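PDB 6YHH: beta-N-acetylglucosaminidase-like protein Glycoside hydrolase family 20 from Flavobacterium johnsoniae, which probably hydrolyses terminal N-acetylhexosamine units from beta-linked sugars, acting as a chitobiase in bacterial chitin degradation. Local coordinates for residues N8-P13 and R467-A472; Y418-H423 and N486-L491; D168-M173 and R463-T468; N410-D415 and E473-A478. One frame throughout, in Å; residues are numbered along the deposited sequence. Where two conformers were deposited one is given.

How the interactions relate
All four contacts gather round helix 467-476, in the shell of the catalytic barrel, with centres about 9 to 13 Å apart and away from the predicted proton donor Glu317. Interactions 1 and 3 share Arg467 and Thr468, and their centres lie about 9 Å apart; Met173 of interaction 3 packs on Ala469 and Ala472 of interaction 1. Interaction 4 takes the last part of the same helix. Interaction 2 adds helix 484-497, the next in the chain, tied back by the salt bridge from Arg490 NH1 to Glu473 OE2 (2.7 Å). Arg467 ties interactions 1 and 3 to the other two, its NH1 reaching Tyr418 O of interaction 2 at 2.9 Å and its NH2 Ile414 O of interaction 4 at 2.8 Å.

Interaction 1 of 4, residues N8-P13 and R467-A472; sequences NLMPWP and RTAAIA
The loop 8-13 comes up to helix 467-472 without a backbone hydrogen bond between them, the CA of Pro11 lying 6.4 Å from the CA of Ala472 and the CA of Met10 7.5 Å from the CA of Ala469. The peptide bond between Met10 and Pro11 is cis, which folds the chain at just the two residues that meet the helix. Met10 does most of the reaching. Its CG stands anti to the backbone N (chi1 -172°) and the chain runs on extended to the sulfur, where a bend at chi3 (-59°) turns CE off toward Leu491 and leaves the sulfur against the helix. There Met10 SD rests 3.5 Å from Ala469 O and 4.1 Å from Ala469 CB, a packing contact with one helical turn and not a hydrogen bond. Pro11 touches with the corner of its ring, CG being 3.7 Å from Ala472 O. Ala469 and Ala472, with only methyls on this side, probably let the loop come close, and every touching residue is buried. The polar links of the loop fall just beyond: Trp12 N bonds to Glu473 OE2 and Trp12 O to Ser477 OG, both near the end of the same helix. The contact thus joins the smaller N-terminal domain to the TIM-barrel catalytic domain. Met10 wedges between helix 467-476 and helix 484-497, where it also meets Leu491 and Val494, while Leu9 and Pro13 turn to strand 131-140 of the N-terminal sheet.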
# COMPACT_ATOMS: atom_id res chain seq x y z
N ASN A 8 -15.02 -18.84 -13.12
CA ASN A 8 -14.69 -17.40 -13.20
C ASN A 8 -13.37 -17.11 -13.81
O ASN A 8 -12.43 -16.61 -13.17
CB ASN A 8 -14.91 -16.76 -11.84
CG ASN A 8 -16.36 -16.92 -11.39
OD1 ASN A 8 -17.27 -16.56 -12.13
ND2 ASN A 8 -16.57 -17.44 -10.18
N LEU A 9 -13.29 -17.40 -15.12
CA LEU A 9 -12.04 -17.25 -15.88
C LEU A 9 -12.10 -15.94 -16.61
O LEU A 9 -13.12 -15.63 -17.25
CB LEU A 9 -11.81 -18.37 -16.92
CG LEU A 9 -11.95 -19.77 -16.35
CD1 LEU A 9 -11.72 -20.86 -17.42
CD2 LEU A 9 -11.05 -19.99 -15.14
N MET A 10 -11.01 -15.16 -16.63
CA MET A 10 -11.01 -13.88 -17.31
C MET A 10 -9.53 -13.51 -17.55
O MET A 10 -8.75 -13.50 -16.59
CB MET A 10 -11.65 -12.75 -16.51
CG MET A 10 -11.81 -11.48 -17.33
SD MET A 10 -12.66 -10.14 -16.44
CE MET A 10 -14.24 -10.89 -16.04
N PRO A 11 -9.09 -13.27 -18.80
CA PRO A 11 -9.90 -13.45 -20.03
C PRO A 11 -10.47 -14.88 -20.17
O PRO A 11 -9.78 -15.84 -19.85
CB PRO A 11 -8.88 -13.20 -21.13
CG PRO A 11 -7.83 -12.33 -20.49
CD PRO A 11 -7.68 -12.86 -19.10
N TRP A 12 -11.69 -14.96 -20.72
CA TRP A 12 -12.28 -16.27 -21.04
C TRP A 12 -11.39 -16.97 -22.09
O TRP A 12 -11.06 -16.34 -23.15
CB TRP A 12 -13.67 -16.09 -21.59
CG TRP A 12 -14.33 -17.43 -21.69
CD1 TRP A 12 -14.53 -18.16 -22.84
CD2 TRP A 12 -14.74 -18.25 -20.61
NE1 TRP A 12 -15.05 -19.40 -22.53
CE2 TRP A 12 -15.24 -19.47 -21.17
CE3 TRP A 12 -14.82 -18.07 -19.20
CZ2 TRP A 12 -15.76 -20.51 -20.37
CZ3 TRP A 12 -15.35 -19.09 -18.43
CH2 TRP A 12 -15.82 -20.31 -19.01
N PRO A 13 -10.92 -18.20 -21.78
CA PRO A 13 -9.97 -18.84 -22.70
C PRO A 13 -10.61 -19.25 -24.04
O PRO A 13 -11.84 -19.38 -24.17
CB PRO A 13 -9.52 -20.05 -21.95
CG PRO A 13 -9.70 -19.70 -20.47
CD PRO A 13 -10.99 -18.93 -20.51
N ARG A 467 -12.25 -2.35 -13.97
CA ARG A 467 -12.59 -2.14 -15.36
C ARG A 467 -11.53 -2.58 -16.35
O ARG A 467 -11.88 -3.07 -17.46
CB ARG A 467 -13.08 -0.72 -15.67
CG ARG A 467 -14.41 -0.33 -14.99
CD ARG A 467 -14.93 1.09 -15.18
NE ARG A 467 -13.95 1.99 -14.54
CZ ARG A 467 -13.55 3.14 -15.01
NH1 ARG A 467 -14.14 3.71 -16.03
NH2 ARG A 467 -12.51 3.73 -14.42
N THR A 468 -10.25 -2.41 -16.03
CA THR A 468 -9.21 -2.82 -16.93
C THR A 468 -9.16 -4.36 -17.12
O THR A 468 -8.65 -4.84 -18.11
CB THR A 468 -7.88 -2.21 -16.50
OG1 THR A 468 -8.10 -0.78 -16.53
CG2 THR A 468 -6.75 -2.61 -17.42
N ALA A 469 -9.74 -5.09 -16.17
CA ALA A 469 -9.84 -6.57 -16.29
C ALA A 469 -10.80 -6.95 -17.39
O ALA A 469 -10.52 -7.89 -18.14
CB ALA A 469 -10.12 -7.23 -14.97
N ALA A 470 -11.90 -6.19 -17.55
CA ALA A 470 -12.80 -6.38 -18.68
C ALA A 470 -12.14 -6.02 -20.02
O ALA A 470 -12.30 -6.69 -21.00
CB ALA A 470 -14.10 -5.63 -18.45
N ILE A 471 -11.32 -4.95 -20.02
CA ILE A 471 -10.56 -4.59 -21.16
C ILE A 471 -9.57 -5.71 -21.51
O ILE A 471 -9.42 -6.05 -22.73
CB ILE A 471 -9.87 -3.24 -20.99
CG1 ILE A 471 -10.95 -2.16 -20.90
CG2 ILE A 471 -8.87 -2.94 -22.11
CD1 ILE A 471 -10.40 -0.80 -20.47
N ALA A 472 -8.93 -6.30 -20.51
CA ALA A 472 -8.02 -7.41 -20.74
C ALA A 472 -8.73 -8.50 -21.49
O ALA A 472 -8.15 -9.14 -22.37
CB ALA A 472 -7.40 -7.92 -19.45

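Interaction 2 of 4, residues Y418-H423 and N486-L491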
# COMPACT_ATOMS: atom_id res chain seq x y z
N TYR A 418 -16.30 6.23 -17.21
CA TYR A 418 -17.46 5.60 -17.94
C TYR A 418 -17.76 4.20 -17.43
O TYR A 418 -16.94 3.50 -16.84
CB TYR A 418 -17.12 5.57 -19.43
CG TYR A 418 -16.83 6.88 -20.13
CD1 TYR A 418 -17.58 7.99 -19.92
CD2 TYR A 418 -15.82 6.96 -21.08
CE1 TYR A 418 -17.37 9.16 -20.59
CE2 TYR A 418 -15.59 8.13 -21.78
CZ TYR A 418 -16.35 9.23 -21.53
OH TYR A 418 -16.14 10.41 -22.24
N PRO A 419 -19.01 3.74 -17.69
CA PRO A 419 -19.37 2.39 -17.28
C PRO A 419 -18.52 1.32 -17.96
O PRO A 419 -18.09 1.52 -19.13
CB PRO A 419 -20.83 2.27 -17.75
CG PRO A 419 -21.27 3.67 -18.01
CD PRO A 419 -20.04 4.45 -18.43
N VAL A 420 -18.32 0.21 -17.25
CA VAL A 420 -17.49 -0.88 -17.75
C VAL A 420 -17.94 -1.36 -19.14
O VAL A 420 -17.12 -1.69 -19.97
CB VAL A 420 -17.31 -2.01 -16.76
CG1 VAL A 420 -18.67 -2.78 -16.55
CG2 VAL A 420 -16.24 -2.97 -17.15
N ALA A 421 -19.26 -1.44 -19.39
CA ALA A 421 -19.68 -1.97 -20.69
C ALA A 421 -19.23 -1.14 -21.86
O ALA A 421 -18.98 -1.71 -22.90
CB ALA A 421 -21.20 -2.09 -20.71
N SER A 422 -19.06 0.18 -21.70
CA SER A 422 -18.55 0.99 -22.81
C SER A 422 -17.12 0.56 -23.18
O SER A 422 -16.78 0.54 -24.36
CB SER A 422 -18.55 2.48 -22.50
OG SER A 422 -17.57 2.74 -21.52
N HIS A 423 -16.30 0.18 -22.21
CA HIS A 423 -14.98 -0.32 -22.49
C HIS A 423 -14.95 -1.79 -22.99
O HIS A 423 -14.19 -2.12 -23.89
CB HIS A 423 -14.09 -0.14 -21.22
CG HIS A 423 -14.04 1.25 -20.76
ND1 HIS A 423 -13.64 2.28 -21.57
CD2 HIS A 423 -14.25 1.79 -19.53
CE1 HIS A 423 -13.68 3.41 -20.88
NE2 HIS A 423 -14.05 3.13 -19.65
N ASN A 486 -22.67 -11.81 -18.06
CA ASN A 486 -21.80 -12.91 -17.71
C ASN A 486 -20.41 -12.34 -17.31
O ASN A 486 -19.82 -12.83 -16.40
CB ASN A 486 -21.61 -13.83 -18.88
CG ASN A 486 -20.65 -14.94 -18.59
OD1 ASN A 486 -19.48 -14.94 -19.00
ND2 ASN A 486 -21.16 -15.94 -17.91
N MET A 487 -19.93 -11.38 -18.06
CA MET A 487 -18.64 -10.75 -17.75
C MET A 487 -18.75 -10.15 -16.32
O MET A 487 -17.82 -10.35 -15.51
CB MET A 487 -18.24 -9.71 -18.76
CG MET A 487 -16.92 -8.97 -18.40
SD MET A 487 -17.17 -7.60 -17.25
CE MET A 487 -18.21 -6.47 -18.11
N ARG A 488 -19.84 -9.46 -15.99
CA ARG A 488 -19.90 -8.87 -14.65
C ARG A 488 -19.85 -9.94 -13.55
O ARG A 488 -19.29 -9.68 -12.48
CB ARG A 488 -21.24 -8.15 -14.45
CG ARG A 488 -21.42 -6.88 -15.22
CD ARG A 488 -22.65 -6.14 -14.71
NE ARG A 488 -23.14 -5.21 -15.67
CZ ARG A 488 -22.68 -3.96 -15.84
NH1 ARG A 488 -21.68 -3.56 -15.07
NH2 ARG A 488 -23.21 -3.15 -16.77
N LYS A 489 -20.53 -11.06 -13.79
CA LYS A 489 -20.60 -12.17 -12.82
C LYS A 489 -19.20 -12.71 -12.54
O LYS A 489 -18.84 -12.91 -11.39
CB LYS A 489 -21.54 -13.30 -13.29
N ARG A 490 -18.38 -12.84 -13.58
CA ARG A 490 -17.01 -13.35 -13.44
C ARG A 490 -16.09 -12.31 -12.86
O ARG A 490 -15.13 -12.62 -12.19
CB ARG A 490 -16.45 -13.82 -14.82
CG ARG A 490 -17.18 -15.07 -15.32
CD ARG A 490 -16.62 -15.58 -16.66
NE ARG A 490 -17.05 -14.76 -17.80
CZ ARG A 490 -16.29 -13.99 -18.56
NH1 ARG A 490 -14.97 -13.86 -18.39
NH2 ARG A 490 -16.86 -13.30 -19.51
N LEU A 491 -16.40 -11.04 -13.14
CA LEU A 491 -15.46 -9.95 -12.73
C LEU A 491 -15.34 -9.84 -11.21
O LEU A 491 -14.30 -9.39 -10.69
CB LEU A 491 -16.02 -8.67 -13.29
CG LEU A 491 -15.13 -7.45 -13.21
CD1 LEU A 491 -13.91 -7.61 -14.06
CD2 LEU A 491 -15.88 -6.20 -13.67
O HOH W 1 -21.52 -1.00 -17.64
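Torsions bring Val420 and Met487 together between two helices. In Val420 chi1 is 69°, which sets CG1 between the backbone N and the carbonyl carbon and CG2 anti to the N; Met487 leaves its helix with CG anti to the backbone N and then bends at chi2 (-84°) and again at chi3, swinging its methyl round to the valine. This is helix-helix packing on the outside of the TIM-barrel catalytic domain, between the short helix 420-424 and helix 484-497. The two side chains meet tip to tip: Met487 CE lies 4.0 Å from Val420 CG1 and 4.1 Å from Val420 CG2, straddled by the isopropyl fork. Arg488 comes past from the other helix on an extended chain, running counter to the valine, until its NH1 is 3.4 Å from Val420 CG1. That nitrogen has its real partner elsewhere, in a salt bridge to Asp563 OD1. The second carboxylate oxygen, OD2, accepts from Val420 N, so a single aspartate holds both sides of the contact. Val420 also rests on Arg467 and Ala470 of helix 467-476, placing it where the three helices meet. Further along helix 484-497, Arg490 folds back on Asn486, with Arg490 NE 2.7 Å from Asn486 OD1, while its NH1 pairs with Glu473 OE2. One ordered water completes the link between the segments, accepting from Arg488 NH2 at 2.9 Å and from Ala421 N at 2.9 Å.

Interaction 3 of 4, residues D168-M173 and R463-T468; sequences DALAAM and RVWPRT
Val464 O, one residue before the Trp465 that receives Ala169, Leu170 and Met173, is gripped twice by Thr468: OG1 bonds to it at 2.7 Å, tilted from the carbonyl plane, and the backbone N at 2.9 Å. These bonds tie the end of helix 460-464 to the start of helix 467-476 across a cis Trp465-Pro466 peptide. Arg467 NH2 adds a clasp to Arg463 O.

Trp465 has CG beside its backbone N (chi1 -53°), and its indole reaches helix 160-172. Thr468 CB and Val464 CG1 lie on one side of the ring plane; on the other, Ala169 CB stands 3.4 Å from Trp465 CZ2, a tight fit. Leu170 comes in at the ring edge, with CD2 4.1 Å from Trp465 CH2, crossing the indole at about a right angle. Met173 passes alongside, its CG 3.9 Å from Trp465 CZ3. Replacing the indole by the methyl of an alanine would probably open a gap between the 465-466 turn and helix 160-172, leaving Ala169, Leu170 and Met173 without the ring they pack on. Across the segments no hydrogen bond forms, so this join of early and late helical parts of the barrel depends on apolar shape fit, while the polar bonds fix the turn carrying the ring.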
# COMPACT_ATOMS: atom_id res chain seq x y z
N ASP A 168 1.97 -6.55 -11.56
CA ASP A 168 1.42 -7.85 -11.15
C ASP A 168 -0.02 -8.01 -11.63
O ASP A 168 -0.40 -9.12 -12.06
CB ASP A 168 1.49 -8.02 -9.64
CG ASP A 168 2.94 -8.23 -9.16
OD1 ASP A 168 3.55 -9.23 -9.63
OD2 ASP A 168 3.41 -7.48 -8.34
N ALA A 169 -0.82 -6.95 -11.54
CA ALA A 169 -2.22 -7.04 -11.94
C ALA A 169 -2.31 -7.32 -13.48
O ALA A 169 -3.20 -8.07 -13.97
CB ALA A 169 -3.00 -5.81 -11.58
N LEU A 170 -1.46 -6.64 -14.23
CA LEU A 170 -1.41 -6.82 -15.72
C LEU A 170 -1.12 -8.32 -16.01
O LEU A 170 -1.86 -8.93 -16.75
CB LEU A 170 -0.34 -5.97 -16.40
CG LEU A 170 -0.65 -4.47 -16.51
CD1 LEU A 170 0.40 -3.81 -17.39
CD2 LEU A 170 -2.01 -4.04 -16.85
N ALA A 171 -0.13 -8.87 -15.34
CA ALA A 171 0.13 -10.30 -15.56
C ALA A 171 -1.03 -11.17 -15.19
O ALA A 171 -1.33 -12.14 -15.86
CB ALA A 171 1.43 -10.74 -14.90
N ALA A 172 -1.69 -10.85 -14.08
CA ALA A 172 -2.83 -11.61 -13.63
C ALA A 172 -3.94 -11.65 -14.64
O ALA A 172 -4.72 -12.66 -14.72
CB ALA A 172 -3.33 -11.01 -12.32
N MET A 173 -4.02 -10.59 -15.44
CA MET A 173 -5.06 -10.46 -16.50
C MET A 173 -4.50 -10.80 -17.88
O MET A 173 -5.15 -10.49 -18.90
CB MET A 173 -5.61 -9.07 -16.49
CG MET A 173 -6.31 -8.68 -15.18
SD MET A 173 -7.44 -9.93 -14.48
CE MET A 173 -8.44 -10.14 -15.98
N ARG A 463 -9.56 3.45 -9.79
CA ARG A 463 -9.91 3.90 -11.16
C ARG A 463 -9.56 2.80 -12.19
O ARG A 463 -10.34 2.50 -13.13
CB ARG A 463 -9.20 5.24 -11.46
CG ARG A 463 -10.02 6.45 -10.98
CD ARG A 463 -10.43 6.45 -9.52
NE ARG A 463 -11.37 7.55 -9.25
CZ ARG A 463 -12.41 7.44 -8.42
NH1 ARG A 463 -12.55 6.38 -7.61
NH2 ARG A 463 -13.28 8.48 -8.32
N VAL A 464 -8.38 2.21 -12.08
CA VAL A 464 -7.93 1.20 -13.07
C VAL A 464 -8.71 -0.10 -12.99
O VAL A 464 -9.07 -0.65 -14.03
CB VAL A 464 -6.41 0.95 -12.95
CG1 VAL A 464 -5.92 -0.07 -13.96
CG2 VAL A 464 -5.72 2.27 -13.19
N TRP A 465 -8.96 -0.58 -11.78
CA TRP A 465 -9.52 -1.93 -11.50
C TRP A 465 -10.84 -1.80 -10.83
O TRP A 465 -11.00 -0.96 -9.91
CB TRP A 465 -8.54 -2.71 -10.61
CG TRP A 465 -7.13 -2.74 -11.21
CD1 TRP A 465 -6.01 -2.00 -10.80
CD2 TRP A 465 -6.70 -3.50 -12.36
NE1 TRP A 465 -4.96 -2.26 -11.66
CE2 TRP A 465 -5.36 -3.18 -12.61
CE3 TRP A 465 -7.37 -4.39 -13.25
CZ2 TRP A 465 -4.67 -3.69 -13.69
CZ3 TRP A 465 -6.66 -4.94 -14.30
CH2 TRP A 465 -5.30 -4.55 -14.53
N PRO A 466 -11.84 -2.65 -11.19
CA PRO A 466 -11.67 -3.79 -12.06
C PRO A 466 -11.98 -3.56 -13.52
O PRO A 466 -11.94 -4.52 -14.33
CB PRO A 466 -12.67 -4.80 -11.49
CG PRO A 466 -13.81 -3.89 -11.09
CD PRO A 466 -13.14 -2.65 -10.53
N ARG A 467 -12.25 -2.35 -13.97
CA ARG A 467 -12.59 -2.14 -15.36
C ARG A 467 -11.53 -2.58 -16.35
O ARG A 467 -11.88 -3.07 -17.46
CB ARG A 467 -13.08 -0.72 -15.67
CG ARG A 467 -14.41 -0.33 -14.99
CD ARG A 467 -14.93 1.09 -15.18
NE ARG A 467 -13.95 1.99 -14.54
CZ ARG A 467 -13.55 3.14 -15.01
NH1 ARG A 467 -14.14 3.71 -16.03
NH2 ARG A 467 -12.51 3.73 -14.42
N THR A 468 -10.25 -2.41 -16.03
CA THR A 468 -9.21 -2.82 -16.93
C THR A 468 -9.16 -4.36 -17.12
O THR A 468 -8.65 -4.84 -18.11
CB THR A 468 -7.88 -2.21 -16.50
OG1 THR A 468 -8.10 -0.78 -16.53
CG2 THR A 468 -6.75 -2.61 -17.42

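Interaction 4 of 4, residues N410-D415 and E473-A478; sequences NGFYID and ERLWSA
A small buried apolar contact, with Phe412 set against Leu475 and Arg474, joins the loop after barrel strand 406-408 to the last turn of helix 467-476. It buries only 92 Å² and contains no hydrogen bond between the segments. Phe412 CG sits beside the backbone N (chi1 -63°), directing the ring so that its far end does the touching. Leu475 CD2 lies 4.0 Å from Phe412 CZ and 4.1 Å from Phe412 CE2, the leucine and the phenylalanine running antiparallel alongside one another. Arg474 contributes its aliphatic part: Arg474 CG comes near the plane of the phenyl ring at its edge, 4.5 Å from Phe412 CZ, a loose approach. The rest of the arginine curls away, and its polar end is spent elsewhere, NE bonding to Tyr424 O and NH2 to Ile481 O. Each segment has its own turn. On the loop side Tyr413 is the centre of an inverse gamma turn, closed by a weak bond from Ile414 N to Phe412 O at 3.0 Å. On the helix side Glu473 O accepts from both Ser477 N (2.8 Å) and Trp476 N (3.2 Å) as the helix ends. Phe412 also packs on Ile471 one turn earlier, so the ring meets residues of successive turns. Around this, the backbone of Phe412 bonds to Thr449 of strand 443-450, and Leu475 touches Arg147 of strand 146-152; the helix end and the loop thus meet beside these neighbouring parallel strands of the barrel.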
# COMPACT_ATOMS: atom_id res chain seq x y z
N ASN A 410 -8.65 4.84 -28.08
CA ASN A 410 -9.98 5.42 -28.08
C ASN A 410 -11.00 4.38 -27.59
O ASN A 410 -10.93 3.21 -28.05
CB ASN A 410 -10.42 5.81 -29.51
CG ASN A 410 -11.75 6.54 -29.51
OD1 ASN A 410 -12.81 5.96 -29.84
ND2 ASN A 410 -11.72 7.75 -28.92
N GLY A 411 -11.87 4.78 -26.67
CA GLY A 411 -12.88 3.90 -26.07
C GLY A 411 -12.40 3.08 -24.88
O GLY A 411 -13.16 2.32 -24.28
N PHE A 412 -11.09 3.24 -24.53
CA PHE A 412 -10.48 2.62 -23.35
C PHE A 412 -9.89 3.73 -22.41
O PHE A 412 -8.92 3.48 -21.65
CB PHE A 412 -9.35 1.68 -23.75
CG PHE A 412 -9.75 0.48 -24.61
CD1 PHE A 412 -10.83 -0.32 -24.31
CD2 PHE A 412 -8.96 0.10 -25.68
CE1 PHE A 412 -11.08 -1.48 -25.04
CE2 PHE A 412 -9.25 -1.01 -26.43
CZ PHE A 412 -10.31 -1.83 -26.12
N TYR A 413 -10.59 4.86 -22.38
CA TYR A 413 -10.19 6.01 -21.53
C TYR A 413 -10.81 5.84 -20.14
O TYR A 413 -11.75 6.54 -19.77
CB TYR A 413 -10.55 7.33 -22.20
CG TYR A 413 -9.43 7.80 -23.11
CD1 TYR A 413 -8.98 6.99 -24.14
CD2 TYR A 413 -8.79 9.01 -22.91
CE1 TYR A 413 -7.90 7.39 -24.94
CE2 TYR A 413 -7.76 9.45 -23.77
CZ TYR A 413 -7.28 8.58 -24.69
OH TYR A 413 -6.17 8.95 -25.42
N ILE A 414 -10.21 4.94 -19.36
CA ILE A 414 -10.75 4.53 -18.03
C ILE A 414 -10.74 5.71 -17.03
O ILE A 414 -11.51 5.73 -16.08
CB ILE A 414 -9.93 3.34 -17.46
CG1 ILE A 414 -8.44 3.52 -17.59
CG2 ILE A 414 -10.25 2.07 -18.17
CD1 ILE A 414 -7.62 2.53 -16.79
N ASP A 415 -9.90 6.74 -17.26
CA ASP A 415 -9.89 7.88 -16.39
C ASP A 415 -11.16 8.67 -16.39
O ASP A 415 -11.41 9.41 -15.42
CB ASP A 415 -8.70 8.79 -16.75
CG ASP A 415 -8.81 9.35 -18.13
OD1 ASP A 415 -8.96 8.53 -19.06
OD2 ASP A 415 -8.73 10.61 -18.31
N GLU A 473 -9.97 -8.79 -21.08
CA GLU A 473 -10.73 -9.84 -21.79
C GLU A 473 -11.00 -9.48 -23.25
O GLU A 473 -10.79 -10.29 -24.20
CB GLU A 473 -12.02 -10.17 -21.08
CG GLU A 473 -12.93 -11.08 -21.91
CD GLU A 473 -13.84 -11.86 -21.02
OE1 GLU A 473 -15.05 -11.56 -20.95
OE2 GLU A 473 -13.30 -12.72 -20.24
N ARG A 474 -11.37 -8.23 -23.50
CA ARG A 474 -11.51 -7.81 -24.89
C ARG A 474 -10.24 -7.97 -25.72
O ARG A 474 -10.29 -8.28 -26.92
CB ARG A 474 -12.03 -6.38 -25.00
CG ARG A 474 -12.25 -5.85 -26.43
CD ARG A 474 -13.19 -6.69 -27.32
NE ARG A 474 -14.43 -6.87 -26.60
CZ ARG A 474 -14.99 -8.05 -26.31
NH1 ARG A 474 -14.55 -9.24 -26.74
NH2 ARG A 474 -16.03 -8.00 -25.56
N LEU A 475 -9.10 -7.77 -25.13
CA LEU A 475 -7.87 -7.76 -25.87
C LEU A 475 -7.32 -9.18 -26.06
O LEU A 475 -6.53 -9.39 -26.97
CB LEU A 475 -6.86 -6.85 -25.17
CG LEU A 475 -7.31 -5.39 -25.16
CD1 LEU A 475 -6.26 -4.58 -24.38
CD2 LEU A 475 -7.64 -4.82 -26.54
N TRP A 476 -7.74 -10.13 -25.22
CA TRP A 476 -7.22 -11.53 -25.30
C TRP A 476 -8.24 -12.48 -25.94
O TRP A 476 -7.89 -13.29 -26.80
CB TRP A 476 -6.86 -12.00 -23.88
CG TRP A 476 -6.46 -13.48 -23.83
CD1 TRP A 476 -7.29 -14.54 -23.95
CD2 TRP A 476 -5.15 -13.99 -23.69
NE1 TRP A 476 -6.55 -15.72 -23.93
CE2 TRP A 476 -5.23 -15.39 -23.74
CE3 TRP A 476 -3.89 -13.39 -23.49
CZ2 TRP A 476 -4.11 -16.22 -23.68
CZ3 TRP A 476 -2.77 -14.23 -23.42
CH2 TRP A 476 -2.89 -15.63 -23.51
N SER A 477 -9.47 -12.43 -25.46
CA SER A 477 -10.47 -13.46 -25.76
C SER A 477 -11.01 -13.27 -27.20
O SER A 477 -10.80 -12.26 -27.88
CB SER A 477 -11.64 -13.36 -24.80
OG SER A 477 -11.23 -13.72 -23.47
N ALA A 478 -11.75 -14.27 -27.61
CA ALA A 478 -12.36 -14.24 -28.94
C ALA A 478 -13.30 -13.04 -29.08
O ALA A 478 -13.93 -12.62 -28.12
CB ALA A 478 -13.17 -15.55 -29.13